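YchF GTP-binding protein (Schizosaccharomyces pombe, PDB 1NI3) hydrolyses ATP, and GTP less efficiently, as a magnesium-dependent Obg-family P-loop NTPase that negatively regulates the G2/M transition of the cell cycle. Local coordinates at residues T88-I92 with A93-K97. Residues are numbered along the deposited sequence; the frame is centred on the assembly and turned at random.
Sequences TVFDI and AGLTK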
loop_
_atom_site.group_PDB
_atom_site.type_symbol
_atom_site.label_atom_id
_atom_site.label_comp_id
_atom_site.label_asym_id
_atom_site.label_seq_id
_atom_site.Cartn_x
_atom_site.Cartn_y
_atom_site.Cartn_z
ATOM N N THR A 88 -7.015 2.212 1.373
ATOM C CA THR A 88 -7.607 2.857 0.213
ATOM C C THR A 88 -7.005 2.246 -1.066
ATOM O O THR A 88 -5.787 2.073 -1.185
ATOM C CB THR A 88 -7.356 4.373 0.265
ATOM O OG1 THR A 88 -7.930 4.892 1.471
ATOM C CG2 THR A 88 -7.987 5.072 -0.932
ATOM N N VAL A 89 -7.862 1.889 -2.015
ATOM C CA VAL A 89 -7.398 1.302 -3.260
ATOM C C VAL A 89 -8.045 2.021 -4.438
ATOM O O VAL A 89 -9.267 2.033 -4.572
ATOM C CB VAL A 89 -7.734 -0.208 -3.297
ATOM C CG1 VAL A 89 -7.143 -0.857 -4.546
ATOM C CG2 VAL A 89 -7.220 -0.882 -2.047
ATOM N N PHE A 90 -7.213 2.620 -5.289
ATOM C CA PHE A 90 -7.713 3.351 -6.448
ATOM C C PHE A 90 -7.652 2.626 -7.776
ATOM O O PHE A 90 -6.662 1.951 -8.109
ATOM C CB PHE A 90 -7.007 4.694 -6.591
ATOM C CG PHE A 90 -7.671 5.798 -5.823
ATOM C CD1 PHE A 90 -7.043 6.382 -4.733
ATOM C CD2 PHE A 90 -8.951 6.235 -6.166
ATOM C CE1 PHE A 90 -7.678 7.376 -3.995
ATOM C CE2 PHE A 90 -9.593 7.233 -5.427
ATOM C CZ PHE A 90 -8.960 7.805 -4.345
ATOM N N ASP A 91 -8.740 2.780 -8.525
ATOM C CA ASP A 91 -8.881 2.191 -9.844
ATOM C C ASP A 91 -8.356 3.185 -10.883
ATOM O O ASP A 91 -9.116 3.849 -11.579
ATOM C CB ASP A 91 -10.347 1.865 -10.105
ATOM C CG ASP A 91 -10.585 1.383 -11.509
ATOM O OD1 ASP A 91 -9.714 0.650 -12.030
ATOM O OD2 ASP A 91 -11.640 1.725 -12.089
ATOM N N ILE A 92 -7.034 3.275 -10.962
ATOM C CA ILE A 92 -6.353 4.162 -11.890
ATOM C C ILE A 92 -7.008 4.131 -13.275
ATOM O O ILE A 92 -7.365 5.178 -13.820
ATOM C CB ILE A 92 -4.869 3.769 -12.016
ATOM C CG1 ILE A 92 -4.258 3.655 -10.619
ATOM C CG2 ILE A 92 -4.133 4.805 -12.862
ATOM C CD1 ILE A 92 -4.348 4.930 -9.812
ATOM N N ALA A 93 -7.157 2.937 -13.845
ATOM C CA ALA A 93 -7.773 2.813 -15.158
ATOM C C ALA A 93 -9.111 3.545 -15.178
ATOM O O ALA A 93 -9.357 4.374 -16.044
ATOM C CB ALA A 93 -7.968 1.356 -15.510
ATOM N N GLY A 94 -9.975 3.245 -14.221
ATOM C CA GLY A 94 -11.267 3.898 -14.179
ATOM C C GLY A 94 -11.216 5.414 -14.145
ATOM O O GLY A 94 -12.160 6.068 -14.590
ATOM N N LEU A 95 -10.125 5.975 -13.626
ATOM C CA LEU A 95 -9.978 7.431 -13.517
ATOM C C LEU A 95 -9.515 8.097 -14.797
ATOM O O LEU A 95 -9.161 9.271 -14.787
ATOM C CB LEU A 95 -8.991 7.791 -12.410
ATOM C CG LEU A 95 -9.495 7.538 -10.995
ATOM C CD1 LEU A 95 -8.330 7.578 -10.022
ATOM C CD2 LEU A 95 -10.549 8.573 -10.647
ATOM N N THR A 96 -9.519 7.350 -15.890
ATOM C CA THR A 96 -9.115 7.885 -17.176
ATOM C C THR A 96 -9.603 6.945 -18.250
ATOM O O THR A 96 -8.958 5.937 -18.520
ATOM C CB THR A 96 -7.580 8.002 -17.298
ATOM O OG1 THR A 96 -6.942 7.088 -16.395
ATOM C CG2 THR A 96 -7.125 9.416 -17.007
ATOM N N LYS A 97 -10.739 7.250 -18.867
ATOM C CA LYS A 97 -11.237 6.352 -19.903
ATOM C C LYS A 97 -10.215 6.152 -21.017
ATOM O O LYS A 97 -10.074 5.050 -21.551
ATOM C CB LYS A 97 -12.545 6.864 -20.504
ATOM C CG LYS A 97 -13.699 5.853 -20.401
ATOM C CD LYS A 97 -13.361 4.482 -21.012
ATOM C CE LYS A 97 -13.222 4.549 -22.527
ATOM N NZ LYS A 97 -13.037 3.197 -23.109
#
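The sequence DIAG, D91 to G94, fits the DxxG (Walker B, G3) motif of P-loop GTPases, and here strand 81-90 ends and the chain winds into a tight turn. The amide of L95 helps close that turn by reaching back to two carbonyls, its one N-H shared between them at bent angles. It meets D91 O at 3.1 Å, nearly in line with the C=O bond, and I92 O at 2.9 Å, lying above the plane of that carbonyl. I92 O also takes a weak bond from T96 OG1 at 3.2 Å. L95 CD1 approaches the F90 ring obliquely, 4.1 Å from F90 CD2. D91 turns CG anti to its own N (chi1 174°), which brings the carboxylate to the backbone of G94, OD2 standing 3.1 Å from G94 N. A93 is placed beside K33 of the P-loop. Replacing D91 by an alanine removes the carboxylate and would probably leave the G94 amide and the neighbouring P-loop without a negative charge close by. The acidic group lies near S34, probably a magnesium ligand, consistent with the G3 aspartate of related GTPases, which usually reaches the magnesium through a water.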